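Local coordinates for protein ribulose bisphosphate carboxylase (Hyperthermus butylicus DSM 5456, PDB 6HUN) that probably catalyses the addition of carbon dioxide and water to ribulose 1,5-bisphosphate, yielding two molecules of 3-phosphoglycerate, as a type III Rubisco of an archaeal AMP degradation pathway, at residues S66-W71 and S79-L84; S114-A119 and G274-Q279; N243-I248 and M267-T272. All coordinates share one frame; numbering follows the deposited sequence.

Domain packing and active-site assembly in Rubisco can be followed through three contacts, all of them buried and all touching the second subunit. Contact 1 is the outlier in place and chemistry: its centre lies about 33 Å from the centre of the chain, within the N-terminal domain, and it joins two loop-rich segments by apolar and aromatic packing without a hydrogen bond. Contact 2 sets a helix of that domain against a helix of the catalytic barrel, with one hydrogen bond among apolar contacts. Contact 3 is the most polar, at the ends of two barrel strands. It touches contact 2, where Phe270 packs on Trp275 and Leu278, and is nested within the chain loop that contact 2 closes.

Contact 1 (S66-W71 and S79-L84); sequences SSVGTW and SWFEKL
The indole of Trp71 stands with the edge of its six-membered ring over one face of Phe81, a T-shaped (edge-to-face) pair whose centroids lie 4.7 Å apart and whose planes meet at 87°. The overlap is not centred, since Trp71 CE3 sits above the Phe81 plane but displaced toward the rim. Phe81 carries its ring into the contact by keeping CG anti to the backbone N (chi1 178°), which sends the ring across to 66-71 although the bond to CB does not head there. Its CE1 corner meets Val68 CG2 at 3.3 Å. The two branches of Val68 divide their work: while CG2 rests on the phenyl ring, CG1 presses on Leu84 CB at 3.4 Å, tighter than usual for carbons. Between these anchors the backbone turns at Gly69, where phi is positive, a conformation glycine adopts readily, and the Gly69 O reaches the edge of the Phe81 ring, 3.7 Å from CE1.

Here a loop that follows helix 55-65 in the Rubisco N-terminal domain is packed against the short, weakly bonded helix 81-84, where Leu84 N bonds back at 2.9 Å to Trp80 O, just before the helix. In Rubiscos this domain borders the active site of the partner subunit's barrel, and Thr70 accordingly packs on Lys177 of the second subunit, a predicted proton acceptor. Phe81 and Leu84 also lean on that subunit, through its Pro178 and Phe213.

No hydrogen bond crosses between the two segments. Gly69 O and Leu84 O are buried by the packing and have no polar partner in the model. Ser67 turns its CB toward Leu84 O at 3.9 Å, while its OG is hydrogen-bonded to Ala63 O and Ala86 N.

Contact 2 (S114-A119 and G274-Q279); sequences SIPNFA and GWAALQ
Ile115 and Trp275, each the first residue of its helix, meet where a helix of the N-terminal domain packs on one of the helices surrounding the catalytic TIM barrel. The axes of the short segments 115-119 and 275-279 run roughly antiparallel, at 153°, and come within 10.0 Å at their closest.

The aromatic contact is a CH-pi interaction: Ile115 CG2 lies over one face of the Trp275 indole, 3.9 Å from the centroid of the five-membered ring. That methyl is aimed there because it is the branch anti to the Ile115 backbone N. Apolar packing continues at Pro116, whose CG rests 4.1 Å from Ala276 CB. Pro116 also packs on Thr245 of the second subunit, so the junction forms part of the dimer interface.

Polar contacts gather at the start of helix 115-122. Ser114 is the N-cap, its OG accepting from Asn117 N at 3.0 Å. Gln279, extended beyond CG, reaches across to the same helix end, and its amide is bonded at both ends, NE2 to Gly113 O and OE1 to Ile115 N. The OE1 bond is 2.9 Å long, the donor Ile115 N tilted 34° from the carbonyl plane, and Pro116 CD lies 3.3 Å from the same oxygen.

Contact 3 (N243-I248 and M267-T272); sequences NVTAPI and MIDFLT
Thr245 OG1 is held by two hydrogen bonds, accepting from Asp269 N at 2.8 Å across the contact and giving its single proton to Asn243 OD1 at 2.7 Å, in the plane of that carbonyl. The same OD1 also accepts from Thr245 N at 3.1 Å, this donor tilted 23° from the plane; the result is an Asx turn that curls the chain just beyond strand 239-243. With CG anti to the backbone N (chi1 -162°), Asn243 brings its amide over the end of the neighbouring strand. There ND2 makes a weak bond to Asp269 OD1 at 3.4 Å, amide and carboxylate planes 66° apart, and a further bond to Asp205 O. The methyl CE of Met267 packs against ND2, also at 3.4 Å.

Without the amide, as with an alanine here, the Thr245 hydroxyl and backbone N would probably lose their shared acceptor, and Asp205 O its donor, leaving the hydroxyl freer to turn. Asn243 and Met267 form a parallel beta bridge, Val244 N bonding almost straight to Met267 O at 2.9 Å. Asp269 in turn touches His295, a predicted proton acceptor, and Glu206, a predicted magnesium ligand. The contact thus sits at the C-terminal ends of the adjacent barrel strands 239-243 and 265-269, the end of a TIM barrel where the active site lies.

Contact 1 (S66-W71 and S79-L84)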
loop_
_atom_site.group_PDB
_atom_site.type_symbol
_atom_site.label_atom_id
_atom_site.label_comp_id
_atom_site.label_asym_id
_atom_site.label_seq_id
_atom_site.Cartn_x
_atom_site.Cartn_y
_atom_site.Cartn_z
ATOM N N SER A 66 11.215 15.059 -1.010
ATOM C CA SER A 66 10.070 14.757 -1.844
ATOM C C SER A 66 10.148 15.432 -3.212
ATOM O O SER A 66 9.184 15.371 -3.967
ATOM C CB SER A 66 8.755 15.131 -1.120
ATOM O OG SER A 66 8.764 16.513 -0.778
ATOM N N SER A 67 11.290 16.022 -3.566
ATOM C CA SER A 67 11.424 16.603 -4.903
ATOM C C SER A 67 12.778 16.222 -5.512
ATOM O O SER A 67 12.954 15.070 -5.909
ATOM C CB SER A 67 11.173 18.126 -4.891
ATOM O OG SER A 67 12.123 18.917 -4.201
ATOM N N VAL A 68 13.742 17.138 -5.537
ATOM C CA VAL A 68 14.972 16.961 -6.327
ATOM C C VAL A 68 16.168 16.569 -5.479
ATOM O O VAL A 68 17.285 16.539 -5.996
ATOM C CB VAL A 68 15.321 18.233 -7.124
ATOM C CG1 VAL A 68 14.227 18.521 -8.096
ATOM C CG2 VAL A 68 15.505 19.370 -6.193
ATOM N N GLY A 69 15.973 16.289 -4.186
ATOM C CA GLY A 69 17.134 15.959 -3.376
ATOM C C GLY A 69 18.105 17.129 -3.238
ATOM O O GLY A 69 17.777 18.308 -3.418
ATOM N N THR A 70 19.346 16.784 -2.946
ATOM C CA THR A 70 20.382 17.785 -2.740
ATOM C C THR A 70 21.578 17.489 -3.634
ATOM O O THR A 70 21.686 16.439 -4.273
ATOM C CB THR A 70 20.838 17.813 -1.273
ATOM O OG1 THR A 70 20.821 16.474 -0.762
ATOM C CG2 THR A 70 19.915 18.685 -0.430
ATOM N N TRP A 71 22.503 18.416 -3.657
ATOM C CA TRP A 71 23.792 18.088 -4.246
ATOM C C TRP A 71 24.874 18.772 -3.435
ATOM O O TRP A 71 24.637 19.813 -2.811
ATOM C CB TRP A 71 23.859 18.490 -5.734
ATOM C CG TRP A 71 24.411 19.867 -6.006
ATOM C CD1 TRP A 71 25.722 20.222 -6.097
ATOM C CD2 TRP A 71 23.654 21.067 -6.215
ATOM N NE1 TRP A 71 25.832 21.568 -6.353
ATOM C CE2 TRP A 71 24.577 22.111 -6.429
ATOM C CE3 TRP A 71 22.286 21.360 -6.234
ATOM C CZ2 TRP A 71 24.181 23.431 -6.672
ATOM C CZ3 TRP A 71 21.899 22.683 -6.481
ATOM C CH2 TRP A 71 22.843 23.695 -6.694
ATOM N N SER A 79 19.939 20.841 -15.660
ATOM C CA SER A 79 19.227 22.011 -16.163
ATOM C C SER A 79 17.835 22.174 -15.567
ATOM O O SER A 79 17.223 23.224 -15.771
ATOM C CB SER A 79 19.109 21.979 -17.692
ATOM O OG SER A 79 18.842 20.688 -18.213
ATOM N N TRP A 80 17.323 21.186 -14.831
ATOM C CA TRP A 80 15.968 21.255 -14.304
ATOM C C TRP A 80 15.909 21.262 -12.778
ATOM O O TRP A 80 14.804 21.193 -12.210
ATOM C CB TRP A 80 15.131 20.103 -14.860
ATOM C CG TRP A 80 14.670 20.331 -16.245
ATOM C CD1 TRP A 80 15.431 20.289 -17.375
ATOM C CD2 TRP A 80 13.336 20.652 -16.673
ATOM N NE1 TRP A 80 14.663 20.563 -18.481
ATOM C CE2 TRP A 80 13.372 20.789 -18.079
ATOM C CE3 TRP A 80 12.120 20.848 -16.007
ATOM C CZ2 TRP A 80 12.239 21.094 -18.832
ATOM C CZ3 TRP A 80 10.988 21.161 -16.767
ATOM C CH2 TRP A 80 11.066 21.287 -18.159
ATOM N N PHE A 81 17.052 21.391 -12.097
ATOM C CA PHE A 81 17.063 21.304 -10.637
ATOM C C PHE A 81 16.281 22.452 -9.991
ATOM O O PHE A 81 15.351 22.221 -9.206
ATOM C CB PHE A 81 18.509 21.271 -10.129
ATOM C CG PHE A 81 18.624 21.236 -8.628
ATOM C CD1 PHE A 81 18.638 20.029 -7.954
ATOM C CD2 PHE A 81 18.715 22.408 -7.894
ATOM C CE1 PHE A 81 18.759 19.986 -6.562
ATOM C CE2 PHE A 81 18.805 22.384 -6.519
ATOM C CZ PHE A 81 18.837 21.168 -5.844
ATOM N N GLU A 82 16.680 23.708 -10.261
ATOM C CA GLU A 82 15.991 24.832 -9.621
ATOM C C GLU A 82 14.536 24.925 -10.063
ATOM O O GLU A 82 13.678 25.358 -9.280
ATOM C CB GLU A 82 16.713 26.162 -9.891
ATOM C CG GLU A 82 18.022 26.343 -9.118
ATOM C CD GLU A 82 17.792 26.701 -7.646
ATOM O OE1 GLU A 82 18.670 26.377 -6.817
ATOM O OE2 GLU A 82 16.738 27.282 -7.309
ATOM N N LYS A 83 14.238 24.479 -11.287
ATOM C CA LYS A 83 12.876 24.472 -11.811
ATOM C C LYS A 83 11.985 23.464 -11.073
ATOM O O LYS A 83 10.828 23.763 -10.747
ATOM C CB LYS A 83 12.918 24.157 -13.311
ATOM C CG LYS A 83 11.550 23.848 -13.949
ATOM C CD LYS A 83 10.552 25.017 -13.743
ATOM C CE LYS A 83 9.127 24.468 -13.445
ATOM N NZ LYS A 83 8.397 25.339 -12.460
ATOM N N LEU A 84 12.498 22.268 -10.814
ATOM C CA LEU A 84 11.716 21.202 -10.210
ATOM C C LEU A 84 11.655 21.275 -8.694
ATOM O O LEU A 84 11.035 20.404 -8.083
ATOM C CB LEU A 84 12.300 19.857 -10.623
ATOM C CG LEU A 84 12.155 19.508 -12.092
ATOM C CD1 LEU A 84 12.850 18.188 -12.421
ATOM C CD2 LEU A 84 10.658 19.451 -12.442
#

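Contact 2 (S114-A119 and G274-Q279)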
loop_
_atom_site.group_PDB
_atom_site.type_symbol
_atom_site.label_atom_id
_atom_site.label_comp_id
_atom_site.label_asym_id
_atom_site.label_seq_id
_atom_site.Cartn_x
_atom_site.Cartn_y
_atom_site.Cartn_z
ATOM N N SER A 114 -0.189 9.146 -13.172
ATOM C CA SER A 114 0.416 8.011 -12.437
ATOM C C SER A 114 0.246 8.191 -10.932
ATOM O O SER A 114 1.030 8.915 -10.316
ATOM C CB SER A 114 1.899 7.878 -12.770
ATOM O OG SER A 114 2.508 6.841 -11.962
ATOM N N ILE A 115 -0.666 7.457 -10.271
ATOM C CA ILE A 115 -0.716 7.512 -8.809
ATOM C C ILE A 115 0.562 6.946 -8.200
ATOM O O ILE A 115 1.045 7.500 -7.190
ATOM C CB ILE A 115 -1.984 6.815 -8.290
ATOM C CG1 ILE A 115 -3.247 7.465 -8.864
ATOM C CG2 ILE A 115 -1.984 6.830 -6.754
ATOM C CD1 ILE A 115 -3.555 8.824 -8.254
ATOM N N PRO A 116 1.136 5.848 -8.701
ATOM C CA PRO A 116 2.394 5.378 -8.123
ATOM C C PRO A 116 3.477 6.428 -8.116
ATOM O O PRO A 116 4.222 6.509 -7.125
ATOM C CB PRO A 116 2.773 4.189 -9.020
ATOM C CG PRO A 116 1.388 3.651 -9.421
ATOM C CD PRO A 116 0.637 4.911 -9.732
ATOM N N ASN A 117 3.612 7.200 -9.179
ATOM C CA ASN A 117 4.730 8.164 -9.158
ATOM C C ASN A 117 4.431 9.286 -8.163
ATOM O O ASN A 117 5.320 9.757 -7.456
ATOM C CB ASN A 117 4.966 8.748 -10.533
ATOM C CG ASN A 117 6.104 9.768 -10.536
ATOM O OD1 ASN A 117 5.896 10.937 -10.903
ATOM N ND2 ASN A 117 7.316 9.315 -10.180
ATOM N N PHE A 118 3.174 9.693 -8.080
ATOM C CA PHE A 118 2.784 10.699 -7.092
ATOM C C PHE A 118 3.106 10.231 -5.704
ATOM O O PHE A 118 3.771 10.931 -4.919
ATOM C CB PHE A 118 1.260 11.018 -7.199
ATOM C CG PHE A 118 0.762 11.759 -6.002
ATOM C CD1 PHE A 118 0.943 13.135 -5.948
ATOM C CD2 PHE A 118 0.215 11.094 -4.918
ATOM C CE1 PHE A 118 0.554 13.835 -4.841
ATOM C CE2 PHE A 118 -0.187 11.794 -3.774
ATOM C CZ PHE A 118 0.016 13.168 -3.740
ATOM N N ALA A 119 2.704 8.991 -5.389
ATOM C CA ALA A 119 2.929 8.454 -4.051
ATOM C C ALA A 119 4.420 8.295 -3.751
ATOM O O ALA A 119 4.849 8.452 -2.599
ATOM C CB ALA A 119 2.239 7.104 -3.908
ATOM N N GLY A 274 -3.149 -2.661 -4.775
ATOM C CA GLY A 274 -2.262 -1.547 -5.001
ATOM C C GLY A 274 -2.821 -0.545 -6.028
ATOM O O GLY A 274 -3.771 -0.821 -6.756
ATOM N N TRP A 275 -2.264 0.662 -5.991
ATOM C CA TRP A 275 -2.752 1.740 -6.861
ATOM C C TRP A 275 -2.619 1.388 -8.326
ATOM O O TRP A 275 -3.497 1.722 -9.113
ATOM C CB TRP A 275 -1.985 3.026 -6.592
ATOM C CG TRP A 275 -2.347 3.583 -5.232
ATOM C CD1 TRP A 275 -1.522 3.655 -4.144
ATOM C CD2 TRP A 275 -3.572 4.179 -4.860
ATOM N NE1 TRP A 275 -2.210 4.264 -3.081
ATOM C CE2 TRP A 275 -3.461 4.585 -3.502
ATOM C CE3 TRP A 275 -4.768 4.441 -5.550
ATOM C CZ2 TRP A 275 -4.518 5.274 -2.813
ATOM C CZ3 TRP A 275 -5.847 5.088 -4.836
ATOM C CH2 TRP A 275 -5.684 5.471 -3.501
ATOM N N ALA A 276 -1.515 0.746 -8.727
ATOM C CA ALA A 276 -1.411 0.432 -10.148
ATOM C C ALA A 276 -2.505 -0.549 -10.553
ATOM O O ALA A 276 -3.072 -0.450 -11.669
ATOM C CB ALA A 276 0.025 -0.103 -10.483
ATOM N N ALA A 277 -2.818 -1.506 -9.695
ATOM C CA ALA A 277 -3.918 -2.438 -10.005
ATOM C C ALA A 277 -5.231 -1.694 -10.158
ATOM O O ALA A 277 -6.062 -2.024 -11.043
ATOM C CB ALA A 277 -4.091 -3.479 -8.875
ATOM N N LEU A 278 -5.478 -0.728 -9.278
ATOM C CA LEU A 278 -6.736 0.036 -9.389
ATOM C C LEU A 278 -6.771 0.799 -10.700
ATOM O O LEU A 278 -7.790 0.778 -11.419
ATOM C CB LEU A 278 -6.874 0.995 -8.201
ATOM C CG LEU A 278 -8.011 2.011 -8.309
ATOM C CD1 LEU A 278 -9.430 1.289 -8.500
ATOM C CD2 LEU A 278 -8.015 2.946 -7.034
ATOM N N GLN A 279 -5.647 1.478 -11.061
ATOM C CA GLN A 279 -5.687 2.237 -12.321
ATOM C C GLN A 279 -5.846 1.310 -13.524
ATOM O O GLN A 279 -6.463 1.703 -14.531
ATOM C CB GLN A 279 -4.416 3.110 -12.507
ATOM C CG GLN A 279 -4.341 4.191 -11.365
ATOM C CD GLN A 279 -3.374 5.293 -11.716
ATOM O OE1 GLN A 279 -2.191 5.243 -11.355
ATOM N NE2 GLN A 279 -3.861 6.276 -12.506
#

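Contact 3 (N243-I248 and M267-T272)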
loop_
_atom_site.group_PDB
_atom_site.type_symbol
_atom_site.label_atom_id
_atom_site.label_comp_id
_atom_site.label_asym_id
_atom_site.label_seq_id
_atom_site.Cartn_x
_atom_site.Cartn_y
_atom_site.Cartn_z
ATOM N N ASN A 243 -15.617 -9.443 -6.148
ATOM C CA ASN A 243 -14.255 -9.079 -5.747
ATOM C C ASN A 243 -13.244 -9.677 -6.744
ATOM O O ASN A 243 -13.046 -10.894 -6.785
ATOM C CB ASN A 243 -13.999 -9.542 -4.321
ATOM C CG ASN A 243 -12.806 -8.822 -3.697
ATOM O OD1 ASN A 243 -11.950 -8.356 -4.403
ATOM N ND2 ASN A 243 -12.807 -8.642 -2.378
ATOM N N VAL A 244 -12.606 -8.815 -7.530
ATOM C CA VAL A 244 -11.624 -9.234 -8.542
ATOM C C VAL A 244 -10.202 -9.030 -8.052
ATOM O O VAL A 244 -9.247 -9.115 -8.852
ATOM C CB VAL A 244 -11.849 -8.512 -9.889
ATOM C CG1 VAL A 244 -13.234 -8.842 -10.478
ATOM C CG2 VAL A 244 -11.689 -6.980 -9.701
ATOM N N THR A 245 -10.034 -8.739 -6.759
ATOM C CA THR A 245 -8.704 -8.585 -6.164
ATOM C C THR A 245 -7.868 -9.838 -6.436
ATOM O O THR A 245 -8.229 -10.950 -6.037
ATOM C CB THR A 245 -8.855 -8.296 -4.666
ATOM O OG1 THR A 245 -9.628 -7.063 -4.458
ATOM C CG2 THR A 245 -7.446 -8.121 -3.971
ATOM N N ALA A 246 -6.688 -9.632 -7.068
ATOM C CA ALA A 246 -5.946 -10.779 -7.607
ATOM C C ALA A 246 -4.654 -10.277 -8.236
ATOM O O ALA A 246 -4.507 -9.068 -8.486
ATOM C CB ALA A 246 -6.788 -11.529 -8.633
ATOM N N PRO A 247 -3.661 -11.138 -8.429
ATOM C CA PRO A 247 -2.551 -10.736 -9.298
ATOM C C PRO A 247 -3.128 -10.287 -10.644
ATOM O O PRO A 247 -4.228 -10.700 -11.041
ATOM C CB PRO A 247 -1.695 -12.018 -9.416
ATOM C CG PRO A 247 -2.047 -12.833 -8.150
ATOM C CD PRO A 247 -3.562 -12.540 -7.973
ATOM N N ILE A 248 -2.366 -9.434 -11.350
ATOM C CA ILE A 248 -2.880 -8.678 -12.508
ATOM C C ILE A 248 -3.505 -9.616 -13.559
ATOM O O ILE A 248 -4.643 -9.396 -14.014
ATOM C CB ILE A 248 -1.752 -7.800 -13.114
ATOM C CG1 ILE A 248 -1.303 -6.654 -12.144
ATOM C CG2 ILE A 248 -2.112 -7.262 -14.528
ATOM C CD1 ILE A 248 -2.425 -5.595 -11.649
ATOM N N MET A 267 -15.425 -5.144 -7.723
ATOM C CA MET A 267 -14.834 -4.602 -6.517
ATOM C C MET A 267 -13.353 -4.921 -6.497
ATOM O O MET A 267 -12.956 -6.035 -6.859
ATOM C CB MET A 267 -15.525 -5.201 -5.271
ATOM C CG MET A 267 -14.866 -4.849 -3.954
ATOM S SD MET A 267 -16.031 -5.632 -2.766
ATOM C CE MET A 267 -14.938 -6.182 -1.484
ATOM N N ILE A 268 -12.559 -3.967 -6.000
ATOM C CA ILE A 268 -11.110 -4.158 -5.873
ATOM C C ILE A 268 -10.638 -3.568 -4.546
ATOM O O ILE A 268 -11.107 -2.501 -4.106
ATOM C CB ILE A 268 -10.340 -3.567 -7.044
ATOM C CG1 ILE A 268 -8.840 -3.902 -6.861
ATOM C CG2 ILE A 268 -10.495 -2.034 -7.119
ATOM C CD1 ILE A 268 -8.101 -3.745 -8.129
ATOM N N ASP A 269 -9.812 -4.342 -3.857
ATOM C CA ASP A 269 -9.184 -3.875 -2.607
ATOM C C ASP A 269 -8.018 -3.039 -3.067
ATOM O O ASP A 269 -6.945 -3.547 -3.347
ATOM C CB ASP A 269 -8.744 -5.050 -1.760
ATOM C CG ASP A 269 -9.867 -6.010 -1.376
ATOM O OD1 ASP A 269 -11.083 -5.817 -1.636
ATOM O OD2 ASP A 269 -9.521 -7.019 -0.735
ATOM N N PHE A 270 -8.205 -1.715 -3.187
ATOM C CA PHE A 270 -7.192 -0.991 -3.950
ATOM C C PHE A 270 -5.904 -0.740 -3.160
ATOM O O PHE A 270 -4.926 -0.298 -3.757
ATOM C CB PHE A 270 -7.780 0.335 -4.475
ATOM C CG PHE A 270 -8.286 1.290 -3.384
ATOM C CD1 PHE A 270 -7.455 2.286 -2.866
ATOM C CD2 PHE A 270 -9.615 1.235 -2.953
ATOM C CE1 PHE A 270 -7.934 3.171 -1.920
ATOM C CE2 PHE A 270 -10.125 2.097 -1.959
ATOM C CZ PHE A 270 -9.306 3.078 -1.477
ATOM N N LEU A 271 -5.917 -0.907 -1.837
ATOM C CA LEU A 271 -4.657 -0.738 -1.089
ATOM C C LEU A 271 -3.910 -2.045 -0.972
ATOM O O LEU A 271 -2.663 -2.020 -0.948
ATOM C CB LEU A 271 -4.921 -0.148 0.322
ATOM C CG LEU A 271 -5.487 1.286 0.144
ATOM C CD1 LEU A 271 -5.936 1.704 1.572
ATOM C CD2 LEU A 271 -4.527 2.256 -0.516
ATOM N N THR A 272 -4.596 -3.191 -0.983
ATOM C CA THR A 272 -3.858 -4.466 -0.917
ATOM C C THR A 272 -3.456 -4.996 -2.295
ATOM O O THR A 272 -2.361 -5.595 -2.407
ATOM C CB THR A 272 -4.702 -5.529 -0.176
ATOM O OG1 THR A 272 -5.874 -5.864 -0.925
ATOM C CG2 THR A 272 -5.120 -5.036 1.230
#